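Side-chain contacts in glucoamylase (Thermoanaerobacterium thermosaccharolyticum, PDB 1LF6), which probably releases beta-D-glucose stepwise from the non-reducing ends of alpha-1,4-glucans, as a family 15 glycoside hydrolase: residues Asp278-Tyr283 with Leu305-Asp310; Asp400-Ser405 with Lys419-Phe424; Ile563-Pro568 with Ser572-Asn577; Leu601-Arg606 with Val621-Lys626; Lys615-Tyr620 with Val660-Ser665. One frame throughout, in Å; residues are numbered along the deposited sequence.

Interaction 1: residues Asp278-Tyr283 with Leu305-Asp310; sequences DEWTKY and LKASED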
# COMPACT_ATOMS: atom_id res chain seq x y z
N ASP A 278 20.73 7.07 -8.12
CA ASP A 278 21.83 7.02 -7.15
C ASP A 278 21.34 7.10 -5.71
O ASP A 278 21.84 6.38 -4.84
CB ASP A 278 22.84 8.15 -7.39
CG ASP A 278 23.56 8.03 -8.72
OD1 ASP A 278 23.86 6.89 -9.14
OD2 ASP A 278 23.85 9.07 -9.34
N GLU A 279 20.38 7.97 -5.46
CA GLU A 279 19.85 8.14 -4.11
C GLU A 279 19.23 6.84 -3.61
O GLU A 279 19.44 6.44 -2.45
CB GLU A 279 18.80 9.25 -4.08
CG GLU A 279 19.00 10.25 -2.96
CD GLU A 279 17.98 11.37 -2.95
OE1 GLU A 279 18.13 12.31 -2.13
OE2 GLU A 279 17.03 11.33 -3.76
N TRP A 280 18.48 6.17 -4.48
CA TRP A 280 17.84 4.91 -4.13
C TRP A 280 18.86 3.78 -4.01
O TRP A 280 18.72 2.90 -3.15
CB TRP A 280 16.79 4.55 -5.18
CG TRP A 280 15.43 5.09 -4.86
CD1 TRP A 280 14.69 5.96 -5.61
CD2 TRP A 280 14.67 4.83 -3.68
NE1 TRP A 280 13.52 6.26 -4.97
CE2 TRP A 280 13.47 5.58 -3.78
CE3 TRP A 280 14.88 4.04 -2.54
CZ2 TRP A 280 12.49 5.56 -2.79
CZ3 TRP A 280 13.90 4.02 -1.55
CH2 TRP A 280 12.72 4.78 -1.68
N THR A 281 19.86 3.79 -4.88
CA THR A 281 20.90 2.77 -4.87
C THR A 281 21.69 2.87 -3.57
O THR A 281 22.02 1.87 -2.94
CB THR A 281 21.85 2.94 -6.07
OG1 THR A 281 21.08 2.92 -7.28
CG2 THR A 281 22.86 1.81 -6.12
N LYS A 282 21.97 4.11 -3.16
CA LYS A 282 22.70 4.37 -1.93
C LYS A 282 21.99 3.71 -0.75
O LYS A 282 22.62 3.11 0.13
CB LYS A 282 22.79 5.88 -1.70
CG LYS A 282 23.45 6.27 -0.39
CD LYS A 282 23.36 7.77 -0.18
CE LYS A 282 24.07 8.17 1.10
NZ LYS A 282 24.04 9.65 1.28
N TYR A 283 20.67 3.84 -0.73
CA TYR A 283 19.89 3.24 0.34
C TYR A 283 19.94 1.72 0.31
O TYR A 283 20.15 1.09 1.34
CB TYR A 283 18.43 3.69 0.27
CG TYR A 283 17.55 2.93 1.23
CD1 TYR A 283 16.61 2.00 0.77
CD2 TYR A 283 17.68 3.11 2.61
CE1 TYR A 283 15.83 1.27 1.67
CE2 TYR A 283 16.91 2.38 3.51
CZ TYR A 283 15.98 1.46 3.04
OH TYR A 283 15.20 0.76 3.93
N LEU A 305 8.69 -0.14 0.96
CA LEU A 305 8.41 0.17 2.36
C LEU A 305 9.00 1.54 2.69
O LEU A 305 8.34 2.40 3.26
CB LEU A 305 9.02 -0.89 3.29
CG LEU A 305 8.46 -2.31 3.14
CD1 LEU A 305 9.11 -3.23 4.16
CD2 LEU A 305 6.93 -2.30 3.33
N LYS A 306 10.26 1.73 2.29
CA LYS A 306 10.95 2.98 2.53
C LYS A 306 10.16 4.14 1.94
O LYS A 306 10.08 5.22 2.52
CB LYS A 306 12.34 2.92 1.88
CG LYS A 306 13.46 3.32 2.80
CD LYS A 306 13.37 4.78 3.16
CE LYS A 306 14.41 5.17 4.19
NZ LYS A 306 14.29 6.62 4.45
N ALA A 307 9.57 3.91 0.77
CA ALA A 307 8.78 4.93 0.08
C ALA A 307 7.36 5.09 0.61
O ALA A 307 6.59 5.91 0.10
CB ALA A 307 8.73 4.61 -1.41
N SER A 308 7.01 4.33 1.65
CA SER A 308 5.65 4.40 2.22
C SER A 308 5.54 5.25 3.48
O SER A 308 4.52 5.23 4.17
CB SER A 308 5.13 2.99 2.49
OG SER A 308 5.00 2.26 1.29
N GLU A 309 6.60 6.00 3.78
CA GLU A 309 6.61 6.86 4.95
C GLU A 309 6.21 8.28 4.55
O GLU A 309 6.58 8.74 3.47
CB GLU A 309 8.02 6.90 5.57
CG GLU A 309 8.20 7.90 6.71
CD GLU A 309 9.63 8.00 7.20
OE1 GLU A 309 10.55 8.07 6.36
OE2 GLU A 309 9.84 8.01 8.43
N ASP A 310 5.45 8.97 5.39
CA ASP A 310 5.11 10.35 5.07
C ASP A 310 6.41 11.11 5.27
O ASP A 310 7.26 10.70 6.07
CB ASP A 310 4.03 10.91 6.00
CG ASP A 310 3.63 12.33 5.62
OD1 ASP A 310 3.25 12.55 4.45
OD2 ASP A 310 3.69 13.23 6.49
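The hydroxyl of Y283, hydrogen-bonded to D357, ends a ring that has the K306 chain over one face. A chi1 of 171° swings the Y283 ring beside its carbonyl carbon and out toward K306, whose CE stands 3.8 Å from Y283 CE2. The lysine bends at chi2 as it passes over the ring; its gamma carbon is modelled implausibly close, so that spacing is doubtful. K306 NZ is 5.6 Å from the Y283 ring centroid, at most a weak cation-pi attraction. W280 meets the same lysine with its edge: W280 CZ3 is 3.9 Å from K306 CB. W280 CH2 packs against A307 CB at 4.0 Å, while W280 NE1 bonds to the carbonyl of T42. A leucine in place of Y283 would probably leave D357 without its hydroxyl partner and K306 without a flat surface beneath its chain. The contact joins helix 269-284, in the glucodextranase-like N-terminal range, to the end of helix 296-306, in the family 15 range, with F352 of helix 342-355 also against Y283.

Interaction 2: residues Asp400-Ser405 with Lys419-Phe424; sequences DPIILS and KPLADF
Two successive helices of the (alpha/alpha) barrel, 395-407 and 414-428, meet through P401 and I402 on one and L421 and A422 on the other. Their short segments run roughly antiparallel, at 138°, with axes 9.9 Å apart. The tightest point is P401 CG against L421 CD1 at 3.4 Å, closer than carbons usually sit; the two side chains cross at about a right angle. I402 passes L421 in the opposite direction, its CD1 3.9 Å from L421 CB. Because CG1 of I402 is anti to the carbonyl carbon (chi1 -60°) and chi2 is extended, this methyl reaches on to the next residue, and I402 CD1 is 4.3 Å from A422 CB. The carbonyl O of P401 itself is gripped twice: S405 OG donates to P401 O at 2.9 Å from one face of the carbonyl plane, and S405 N does so from the other. On the second helix K419 NZ makes a salt bridge to the syn lone pair of D423 OD2 at 2.9 Å, while Y474 bonds to the other carboxylate oxygen. A458 of helix 445-464 packs against both I402 and A422. This is apolar packing between consecutive helices within the (alpha/alpha) barrel of a family 15 enzyme.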
# COMPACT_ATOMS: atom_id res chain seq x y z
N ASP A 400 1.87 -4.74 20.18
CA ASP A 400 2.96 -4.66 19.21
C ASP A 400 3.99 -3.57 19.44
O ASP A 400 5.18 -3.80 19.33
CB ASP A 400 2.39 -4.57 17.79
CG ASP A 400 1.73 -5.88 17.35
OD1 ASP A 400 2.07 -6.93 17.95
OD2 ASP A 400 0.91 -5.86 16.42
N PRO A 401 3.54 -2.35 19.77
CA PRO A 401 4.55 -1.31 20.00
C PRO A 401 5.47 -1.65 21.18
O PRO A 401 6.63 -1.25 21.20
CB PRO A 401 3.71 -0.04 20.21
CG PRO A 401 2.34 -0.57 20.57
CD PRO A 401 2.19 -1.77 19.71
N ILE A 402 4.95 -2.40 22.15
CA ILE A 402 5.76 -2.79 23.30
C ILE A 402 6.79 -3.81 22.84
O ILE A 402 7.96 -3.73 23.22
CB ILE A 402 4.92 -3.47 24.42
CG1 ILE A 402 3.84 -2.52 24.93
CG2 ILE A 402 5.85 -3.89 25.55
CD1 ILE A 402 2.90 -3.17 25.95
N ILE A 403 6.35 -4.77 22.04
CA ILE A 403 7.24 -5.81 21.53
C ILE A 403 8.36 -5.18 20.70
O ILE A 403 9.51 -5.60 20.78
CB ILE A 403 6.46 -6.84 20.68
CG1 ILE A 403 5.35 -7.48 21.54
CG2 ILE A 403 7.40 -7.93 20.15
CD1 ILE A 403 4.43 -8.40 20.78
N LEU A 404 8.01 -4.16 19.91
CA LEU A 404 8.99 -3.47 19.08
C LEU A 404 9.98 -2.70 19.96
O LEU A 404 11.17 -2.66 19.68
CB LEU A 404 8.28 -2.50 18.12
CG LEU A 404 9.15 -1.75 17.11
CD1 LEU A 404 9.93 -2.72 16.25
CD2 LEU A 404 8.26 -0.86 16.23
N SER A 405 9.48 -2.08 21.03
CA SER A 405 10.33 -1.34 21.94
C SER A 405 11.39 -2.28 22.51
O SER A 405 12.55 -1.91 22.69
CB SER A 405 9.51 -0.74 23.08
OG SER A 405 8.69 0.31 22.62
N LYS A 419 4.73 1.40 29.74
CA LYS A 419 3.86 1.37 30.91
C LYS A 419 2.41 1.74 30.60
O LYS A 419 1.49 1.02 31.00
CB LYS A 419 4.42 2.28 32.01
CG LYS A 419 3.58 2.32 33.27
CD LYS A 419 4.44 2.68 34.49
CE LYS A 419 3.59 3.13 35.66
NZ LYS A 419 2.47 2.19 35.96
N PRO A 420 2.16 2.85 29.90
CA PRO A 420 0.75 3.16 29.62
C PRO A 420 0.02 2.08 28.81
O PRO A 420 -1.14 1.78 29.09
CB PRO A 420 0.82 4.51 28.90
CG PRO A 420 2.23 4.55 28.34
CD PRO A 420 3.05 3.93 29.43
N LEU A 421 0.69 1.50 27.83
CA LEU A 421 0.06 0.46 27.02
C LEU A 421 -0.12 -0.83 27.80
O LEU A 421 -1.15 -1.49 27.69
CB LEU A 421 0.87 0.19 25.74
CG LEU A 421 0.85 1.31 24.70
CD1 LEU A 421 1.71 0.91 23.51
CD2 LEU A 421 -0.60 1.58 24.25
N ALA A 422 0.89 -1.19 28.60
CA ALA A 422 0.82 -2.40 29.40
C ALA A 422 -0.32 -2.28 30.41
O ALA A 422 -1.09 -3.22 30.60
CB ALA A 422 2.14 -2.64 30.13
N ASP A 423 -0.43 -1.12 31.04
CA ASP A 423 -1.48 -0.88 32.03
C ASP A 423 -2.85 -0.88 31.36
O ASP A 423 -3.84 -1.33 31.94
CB ASP A 423 -1.28 0.45 32.75
CG ASP A 423 -0.04 0.45 33.65
OD1 ASP A 423 0.36 -0.63 34.12
OD2 ASP A 423 0.52 1.54 33.88
N PHE A 424 -2.91 -0.38 30.13
CA PHE A 424 -4.17 -0.34 29.40
C PHE A 424 -4.62 -1.77 29.06
O PHE A 424 -5.79 -2.11 29.22
CB PHE A 424 -4.02 0.49 28.12
CG PHE A 424 -5.29 0.61 27.33
CD1 PHE A 424 -5.34 0.20 26.00
CD2 PHE A 424 -6.44 1.14 27.91
CE1 PHE A 424 -6.51 0.30 25.26
CE2 PHE A 424 -7.62 1.25 27.18
CZ PHE A 424 -7.65 0.83 25.85

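Interaction 3: residues Ile563-Pro568 with Ser572-Asn577; sequences IKVDTP and SWYRYN
Strands 564-567 and 570-573 run antiparallel, with K564 and W573 a non-hydrogen-bonded pair and V565 and S572 a hydrogen-bonded one. V565 N donates to S572 O at 2.9 Å and S572 N returns the bond to V565 O at 3.0 Å; a third bond runs from Y574 N to I563 O at 3.1 Å. K564 and W573 share a face of the sheet and point the same way. The extended lysine lies along one face of the indole: K564 CG is 3.6 Å from W573 CE2, and K564 CD is 3.8 Å from W573 CZ2. The indole N-H is engaged by D560. Without the indole, as with an alanine here, the lysine chain would probably lose its flat support and D560 that donor. V565, on the face of the sheet turned from K564 and W573, touches Y574 CE2 with CG2 at 3.7 Å, and the Y574 hydroxyl bonds to E640. I563 CG2 meets N577 ND2 at 3.8 Å; V532 N holds the amide oxygen. Just before N577, Y576 has its side chain about 6 Å from that of E435. This is a two-stranded beta hairpin after helix 550-562, whose outgoing chain passes close to that probable proton acceptor.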
# COMPACT_ATOMS: atom_id res chain seq x y z
N ILE A 563 -9.50 -24.14 4.22
CA ILE A 563 -9.20 -22.85 3.60
C ILE A 563 -7.84 -22.73 2.93
O ILE A 563 -7.29 -21.63 2.81
CB ILE A 563 -9.38 -21.70 4.61
CG1 ILE A 563 -8.52 -21.95 5.85
CG2 ILE A 563 -10.86 -21.59 5.02
CD1 ILE A 563 -8.58 -20.83 6.88
N LYS A 564 -7.29 -23.86 2.51
CA LYS A 564 -6.02 -23.86 1.81
C LYS A 564 -6.33 -24.11 0.34
O LYS A 564 -7.22 -24.90 0.01
CB LYS A 564 -5.09 -24.97 2.32
CG LYS A 564 -3.79 -25.07 1.52
CD LYS A 564 -2.93 -26.25 1.94
CE LYS A 564 -1.66 -26.29 1.09
NZ LYS A 564 -0.81 -27.47 1.36
N VAL A 565 -5.63 -23.41 -0.55
CA VAL A 565 -5.82 -23.61 -1.98
C VAL A 565 -4.46 -23.62 -2.68
O VAL A 565 -3.65 -22.71 -2.49
CB VAL A 565 -6.67 -22.48 -2.62
CG1 VAL A 565 -6.70 -22.66 -4.14
CG2 VAL A 565 -8.09 -22.50 -2.06
N ASP A 566 -4.21 -24.66 -3.46
CA ASP A 566 -2.97 -24.77 -4.22
C ASP A 566 -3.20 -24.12 -5.58
O ASP A 566 -3.78 -24.73 -6.48
CB ASP A 566 -2.58 -26.24 -4.44
CG ASP A 566 -1.88 -26.85 -3.25
OD1 ASP A 566 -0.81 -26.33 -2.87
OD2 ASP A 566 -2.39 -27.85 -2.71
N THR A 567 -2.75 -22.88 -5.74
CA THR A 567 -2.92 -22.18 -7.01
C THR A 567 -1.79 -22.59 -7.95
O THR A 567 -0.81 -23.21 -7.53
CB THR A 567 -2.82 -20.66 -6.85
OG1 THR A 567 -1.45 -20.31 -6.60
CG2 THR A 567 -3.67 -20.18 -5.69
N PRO A 568 -1.91 -22.26 -9.24
CA PRO A 568 -0.83 -22.64 -10.15
C PRO A 568 0.46 -21.84 -9.89
O PRO A 568 1.45 -22.02 -10.59
CB PRO A 568 -1.43 -22.40 -11.54
CG PRO A 568 -2.47 -21.38 -11.31
CD PRO A 568 -3.09 -21.79 -10.00
N SER A 572 -1.76 -20.89 -1.00
CA SER A 572 -2.15 -19.71 -0.24
C SER A 572 -3.40 -20.08 0.56
O SER A 572 -3.98 -21.14 0.34
CB SER A 572 -2.43 -18.52 -1.16
OG SER A 572 -2.40 -17.31 -0.39
N TRP A 573 -3.78 -19.22 1.49
CA TRP A 573 -4.93 -19.48 2.34
C TRP A 573 -5.89 -18.29 2.42
O TRP A 573 -5.49 -17.15 2.17
CB TRP A 573 -4.45 -19.78 3.76
CG TRP A 573 -3.73 -21.08 3.92
CD1 TRP A 573 -4.21 -22.22 4.49
CD2 TRP A 573 -2.40 -21.39 3.46
NE1 TRP A 573 -3.28 -23.22 4.42
CE2 TRP A 573 -2.16 -22.75 3.79
CE3 TRP A 573 -1.39 -20.66 2.80
CZ2 TRP A 573 -0.95 -23.39 3.48
CZ3 TRP A 573 -0.20 -21.30 2.50
CH2 TRP A 573 0.01 -22.65 2.84
N TYR A 574 -7.15 -18.57 2.76
CA TYR A 574 -8.15 -17.51 2.96
C TYR A 574 -7.91 -17.09 4.41
O TYR A 574 -7.29 -17.84 5.18
CB TYR A 574 -9.58 -18.07 2.88
CG TYR A 574 -10.02 -18.56 1.52
CD1 TYR A 574 -10.48 -17.67 0.56
CD2 TYR A 574 -9.99 -19.92 1.21
CE1 TYR A 574 -10.91 -18.12 -0.69
CE2 TYR A 574 -10.41 -20.39 -0.03
CZ TYR A 574 -10.87 -19.48 -0.97
OH TYR A 574 -11.31 -19.93 -2.20
N ARG A 575 -8.41 -15.92 4.80
CA ARG A 575 -8.26 -15.44 6.17
C ARG A 575 -9.07 -16.31 7.14
O ARG A 575 -8.69 -16.48 8.29
CB ARG A 575 -8.75 -14.00 6.29
CG ARG A 575 -8.18 -13.04 5.27
CD ARG A 575 -9.14 -11.88 5.08
NE ARG A 575 -8.94 -10.79 6.00
CZ ARG A 575 -9.86 -9.87 6.30
NH1 ARG A 575 -9.58 -8.90 7.15
NH2 ARG A 575 -11.07 -9.94 5.77
N TYR A 576 -10.19 -16.83 6.66
CA TYR A 576 -11.08 -17.70 7.45
C TYR A 576 -12.25 -18.11 6.57
O TYR A 576 -12.51 -17.48 5.55
CB TYR A 576 -11.59 -16.96 8.70
CG TYR A 576 -12.30 -15.65 8.41
CD1 TYR A 576 -13.64 -15.62 8.03
CD2 TYR A 576 -11.62 -14.44 8.50
CE1 TYR A 576 -14.29 -14.42 7.74
CE2 TYR A 576 -12.26 -13.23 8.22
CZ TYR A 576 -13.59 -13.23 7.84
OH TYR A 576 -14.22 -12.04 7.54
N ASN A 577 -12.96 -19.17 6.96
CA ASN A 577 -14.09 -19.64 6.15
C ASN A 577 -15.20 -18.60 6.09
O ASN A 577 -15.51 -17.95 7.09
CB ASN A 577 -14.70 -20.93 6.72
CG ASN A 577 -13.80 -21.62 7.72
OD1 ASN A 577 -13.43 -21.04 8.74
ND2 ASN A 577 -13.44 -22.87 7.43

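Interaction 4: residues Leu601-Arg606 with Val621-Lys626; sequences LLTGER and VKAMEK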
# COMPACT_ATOMS: atom_id res chain seq x y z
N LEU A 601 -0.00 -12.86 1.86
CA LEU A 601 0.49 -12.55 3.20
C LEU A 601 0.45 -13.82 4.04
O LEU A 601 1.39 -14.12 4.77
CB LEU A 601 -0.39 -11.48 3.86
CG LEU A 601 -0.24 -11.27 5.38
CD1 LEU A 601 1.17 -10.80 5.71
CD2 LEU A 601 -1.27 -10.24 5.84
N LEU A 602 -0.65 -14.57 3.93
CA LEU A 602 -0.80 -15.80 4.70
C LEU A 602 0.10 -16.92 4.19
O LEU A 602 0.37 -17.88 4.92
CB LEU A 602 -2.27 -16.23 4.71
CG LEU A 602 -3.14 -15.16 5.38
CD1 LEU A 602 -4.60 -15.60 5.40
CD2 LEU A 602 -2.61 -14.90 6.79
N THR A 603 0.56 -16.81 2.95
CA THR A 603 1.47 -17.81 2.40
C THR A 603 2.80 -17.57 3.11
O THR A 603 3.49 -18.51 3.51
CB THR A 603 1.67 -17.61 0.88
OG1 THR A 603 0.46 -17.93 0.19
CG2 THR A 603 2.80 -18.51 0.37
N GLY A 604 3.14 -16.29 3.27
CA GLY A 604 4.36 -15.93 3.95
C GLY A 604 4.32 -16.33 5.42
O GLY A 604 5.30 -16.85 5.95
N GLU A 605 3.19 -16.09 6.08
CA GLU A 605 3.07 -16.45 7.48
C GLU A 605 3.19 -17.96 7.69
O GLU A 605 3.77 -18.40 8.68
CB GLU A 605 1.76 -15.93 8.08
CG GLU A 605 1.77 -14.42 8.34
CD GLU A 605 0.67 -13.96 9.27
OE1 GLU A 605 0.54 -12.73 9.48
OE2 GLU A 605 -0.07 -14.81 9.81
N ARG A 606 2.65 -18.75 6.76
CA ARG A 606 2.76 -20.21 6.87
C ARG A 606 4.22 -20.61 6.71
O ARG A 606 4.70 -21.53 7.38
CB ARG A 606 1.92 -20.92 5.80
CG ARG A 606 2.25 -22.41 5.69
CD ARG A 606 1.92 -23.19 6.97
NE ARG A 606 0.50 -23.52 7.03
CZ ARG A 606 0.01 -24.74 6.92
NH1 ARG A 606 -1.30 -24.92 6.98
NH2 ARG A 606 0.80 -25.79 6.80
N VAL A 621 8.76 -19.12 -0.08
CA VAL A 621 9.45 -17.94 -0.58
C VAL A 621 9.14 -17.86 -2.08
O VAL A 621 8.74 -16.81 -2.59
CB VAL A 621 10.99 -18.04 -0.36
CG1 VAL A 621 11.70 -16.94 -1.13
CG2 VAL A 621 11.31 -17.92 1.13
N LYS A 622 9.32 -18.98 -2.77
CA LYS A 622 9.06 -19.04 -4.21
C LYS A 622 7.62 -18.70 -4.57
O LYS A 622 7.36 -18.06 -5.58
CB LYS A 622 9.43 -20.42 -4.76
CG LYS A 622 10.92 -20.73 -4.71
CD LYS A 622 11.71 -19.76 -5.56
CE LYS A 622 13.20 -19.79 -5.23
NZ LYS A 622 13.74 -21.17 -5.31
N ALA A 623 6.68 -19.15 -3.74
CA ALA A 623 5.27 -18.86 -4.00
C ALA A 623 5.00 -17.36 -3.92
O ALA A 623 4.32 -16.79 -4.77
CB ALA A 623 4.40 -19.60 -3.00
N MET A 624 5.53 -16.71 -2.89
CA MET A 624 5.33 -15.27 -2.75
C MET A 624 5.93 -14.53 -3.94
O MET A 624 5.36 -13.54 -4.42
CB MET A 624 5.94 -14.76 -1.44
CG MET A 624 5.14 -15.12 -0.19
SD MET A 624 5.56 -14.11 1.23
CE MET A 624 4.61 -12.64 0.91
N GLU A 625 7.07 -15.02 -4.43
CA GLU A 625 7.73 -14.38 -5.57
C GLU A 625 6.87 -14.46 -6.82
O GLU A 625 6.77 -13.49 -7.57
CB GLU A 625 9.10 -15.04 -5.82
CG GLU A 625 10.11 -14.71 -4.73
CD GLU A 625 11.39 -15.51 -4.82
OE1 GLU A 625 12.25 -15.32 -3.94
OE2 GLU A 625 11.54 -16.31 -5.77
N LYS A 626 6.23 -15.60 -7.04
CA LYS A 626 5.37 -15.78 -8.20
C LYS A 626 4.06 -15.01 -8.05
O LYS A 626 3.45 -14.63 -9.04
CB LYS A 626 5.09 -17.28 -8.41
CG LYS A 626 6.36 -18.12 -8.58
CD LYS A 626 6.04 -19.60 -8.69
CE LYS A 626 7.30 -20.46 -8.55
NZ LYS A 626 8.33 -20.08 -9.54
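Helices 600-612 and 618-627 run almost antiparallel through this contact, their short segments at 166° with axes 9.2 Å apart, and they come nearest where G604 faces M624, CA to CA 6.8 Å. Three small groups and one long thioether fill the interface. In M624, CG beside the backbone N (chi1 -74°) and an extended chi2 carry the sulfur to the opposite helix; the bend at chi3 turns only the terminal methyl. M624 SD is 3.5 Å from G604 CA and 3.8 Å from G604 N. A beta carbon on G604 would collide with that sulfur, so the bare alpha carbon is what lets the thioether lie here. T603 uses its methyl. With CG2 anti to the backbone N, it projects toward the other helix and meets A623 CB at 3.9 Å, and M624 CG beside it at 4.2 Å, the threonine and methionine sliding past each other in opposite directions. The hydroxyl on the other branch of T603 is hydrogen-bonded to the carbonyl of P571 and to the hydroxyl of S572, which ties this helix to strand 570-573. Farther along helix 600-612, E605 pairs with R436 and R606 with D560, two salt bridges made to other parts of the chain. Close apolar packing of consecutive antiparallel helices fits the (alpha/alpha) barrel of this enzyme, a toroid of six helical hairpins.

Interaction 5: residues Lys615-Tyr620 with Val660-Ser665; sequences KDATPY and VILFAS
The Y620 ring has A617 CA at its edge, in the ring plane, and leads away from L662, which meets the tyrosine at its beta carbon. W573 and R606 also touch the ring, placing it beside strand 570-573 and helix 600-612. The contact lies in the (alpha/alpha) barrel, where the start of helix 618-627 packs against helix 653-668. L662 does the work on the second helix. A chi1 of 172° carries its CG toward helix 618-627, and chi2 (60°) spreads the methyls: L662 CD1 reaches A617 CB at 4.1 Å, and L662 CD2 reaches Y620 CB at the same 4.1 Å. The second methyl, L662 CD2, also rests 3.9 Å from Y620 O. V621 and M624, farther along helix 618-627, also touch L662, and I611 of helix 600-612 adjoins A617. D616, just before the turn into helix 618-627, takes with its OD2 a weak but nearly straight capping bond from T618 N at 3.3 Å, N-H...O 165°. N666, next after 660-665, is hydrogen-bonded to the T618 hydroxyl, a polar tie between the two helices next to the apolar one. One turn along helix 653-668 from L662's neighbour I661, S665 OG and S665 N approach I661 O from opposite faces of its carbonyl plane, the hydroxyl at 2.6 Å.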
# COMPACT_ATOMS: atom_id res chain seq x y z
N LYS A 615 11.44 -26.90 9.16
CA LYS A 615 11.33 -27.38 7.79
C LYS A 615 11.73 -26.32 6.77
O LYS A 615 11.80 -25.13 7.10
CB LYS A 615 9.91 -27.86 7.51
CG LYS A 615 9.43 -28.87 8.52
CD LYS A 615 8.20 -29.61 8.04
CE LYS A 615 7.73 -30.56 9.12
NZ LYS A 615 8.84 -31.43 9.59
N ASP A 616 11.97 -26.75 5.54
CA ASP A 616 12.37 -25.83 4.47
C ASP A 616 11.18 -24.95 4.12
O ASP A 616 10.05 -25.43 3.99
CB ASP A 616 12.82 -26.62 3.23
CG ASP A 616 13.52 -25.74 2.21
OD1 ASP A 616 13.68 -26.19 1.05
OD2 ASP A 616 13.92 -24.60 2.55
N ALA A 617 11.43 -23.65 3.96
CA ALA A 617 10.37 -22.71 3.63
C ALA A 617 10.54 -22.15 2.22
O ALA A 617 9.75 -21.31 1.78
CB ALA A 617 10.36 -21.58 4.64
N THR A 618 11.55 -22.63 1.51
CA THR A 618 11.83 -22.16 0.15
C THR A 618 10.58 -22.13 -0.74
O THR A 618 10.35 -21.16 -1.45
CB THR A 618 12.94 -23.02 -0.51
OG1 THR A 618 14.12 -22.94 0.29
CG2 THR A 618 13.25 -22.50 -1.91
N PRO A 619 9.77 -23.20 -0.72
CA PRO A 619 8.57 -23.18 -1.58
C PRO A 619 7.62 -22.02 -1.25
O PRO A 619 6.88 -21.56 -2.12
CB PRO A 619 7.95 -24.55 -1.34
CG PRO A 619 8.48 -24.97 -0.01
CD PRO A 619 9.90 -24.49 -0.04
N TYR A 620 7.63 -21.56 0.00
CA TYR A 620 6.78 -20.45 0.40
C TYR A 620 7.43 -19.16 -0.07
O TYR A 620 6.74 -18.20 -0.43
CB TYR A 620 6.59 -20.44 1.92
CG TYR A 620 5.84 -21.66 2.39
CD1 TYR A 620 4.45 -21.71 2.35
CD2 TYR A 620 6.53 -22.81 2.77
CE1 TYR A 620 3.76 -22.87 2.67
CE2 TYR A 620 5.85 -23.98 3.09
CZ TYR A 620 4.46 -24.01 3.04
OH TYR A 620 3.79 -25.18 3.33
N VAL A 660 10.07 -10.06 2.99
CA VAL A 660 11.44 -9.74 3.41
C VAL A 660 11.85 -10.61 4.60
O VAL A 660 12.91 -11.23 4.58
CB VAL A 660 11.55 -8.25 3.79
CG1 VAL A 660 12.91 -7.97 4.44
CG2 VAL A 660 11.39 -7.40 2.55
N ILE A 661 11.01 -10.65 5.62
CA ILE A 661 11.30 -11.42 6.82
C ILE A 661 11.39 -12.92 6.54
O ILE A 661 12.23 -13.62 7.11
CB ILE A 661 10.24 -11.14 7.92
CG1 ILE A 661 10.39 -9.70 8.41
CG2 ILE A 661 10.40 -12.11 9.08
CD1 ILE A 661 9.22 -9.18 9.22
N LEU A 662 10.53 -13.42 5.65
CA LEU A 662 10.54 -14.84 5.29
C LEU A 662 11.79 -15.19 4.50
O LEU A 662 12.47 -16.18 4.77
CB LEU A 662 9.30 -15.18 4.44
CG LEU A 662 9.28 -16.58 3.84
CD1 LEU A 662 9.33 -17.60 4.96
CD2 LEU A 662 8.03 -16.76 2.98
N PHE A 663 12.08 -14.36 3.50
CA PHE A 663 13.25 -14.52 2.65
C PHE A 663 14.51 -14.63 3.51
O PHE A 663 15.31 -15.55 3.35
CB PHE A 663 13.36 -13.31 1.71
CG PHE A 663 14.62 -13.28 0.89
CD1 PHE A 663 14.80 -14.18 -0.16
CD2 PHE A 663 15.64 -12.37 1.18
CE1 PHE A 663 15.98 -14.17 -0.91
CE2 PHE A 663 16.81 -12.35 0.43
CZ PHE A 663 16.98 -13.25 -0.61
N ALA A 664 14.68 -13.68 4.43
CA ALA A 664 15.83 -13.65 5.33
C ALA A 664 15.81 -14.80 6.33
O ALA A 664 16.84 -15.42 6.62
CB ALA A 664 15.86 -12.31 6.07
N SER A 665 14.62 -15.10 6.87
CA SER A 665 14.49 -16.18 7.84
C SER A 665 14.82 -17.53 7.22
O SER A 665 15.43 -18.37 7.86
CB SER A 665 13.06 -16.21 8.42
OG SER A 665 12.78 -15.04 9.18

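In the fold
Interactions 3, 4 and 5 form one cluster. The centres of 4 and 5 are about 8 Å apart, both use helix 618-627, and their segments alternate along the chain; the hairpin of interaction 3 touches both, its centre about 12 Å from that of interaction 4. Strand 570-573 is followed in the chain by helix 600-612, so the hairpin, the helix pair and helix 653-668 are linked by direct contacts. Interaction 2 stands apart, its centre about 29 Å from those of interactions 4 and 5, in an earlier helix pair of the same family 15 range. Interaction 1, first along the chain, links the N-terminal glucodextranase-like range to that catalytic range; its nearest atoms are about 5 Å from interaction 5, without touching.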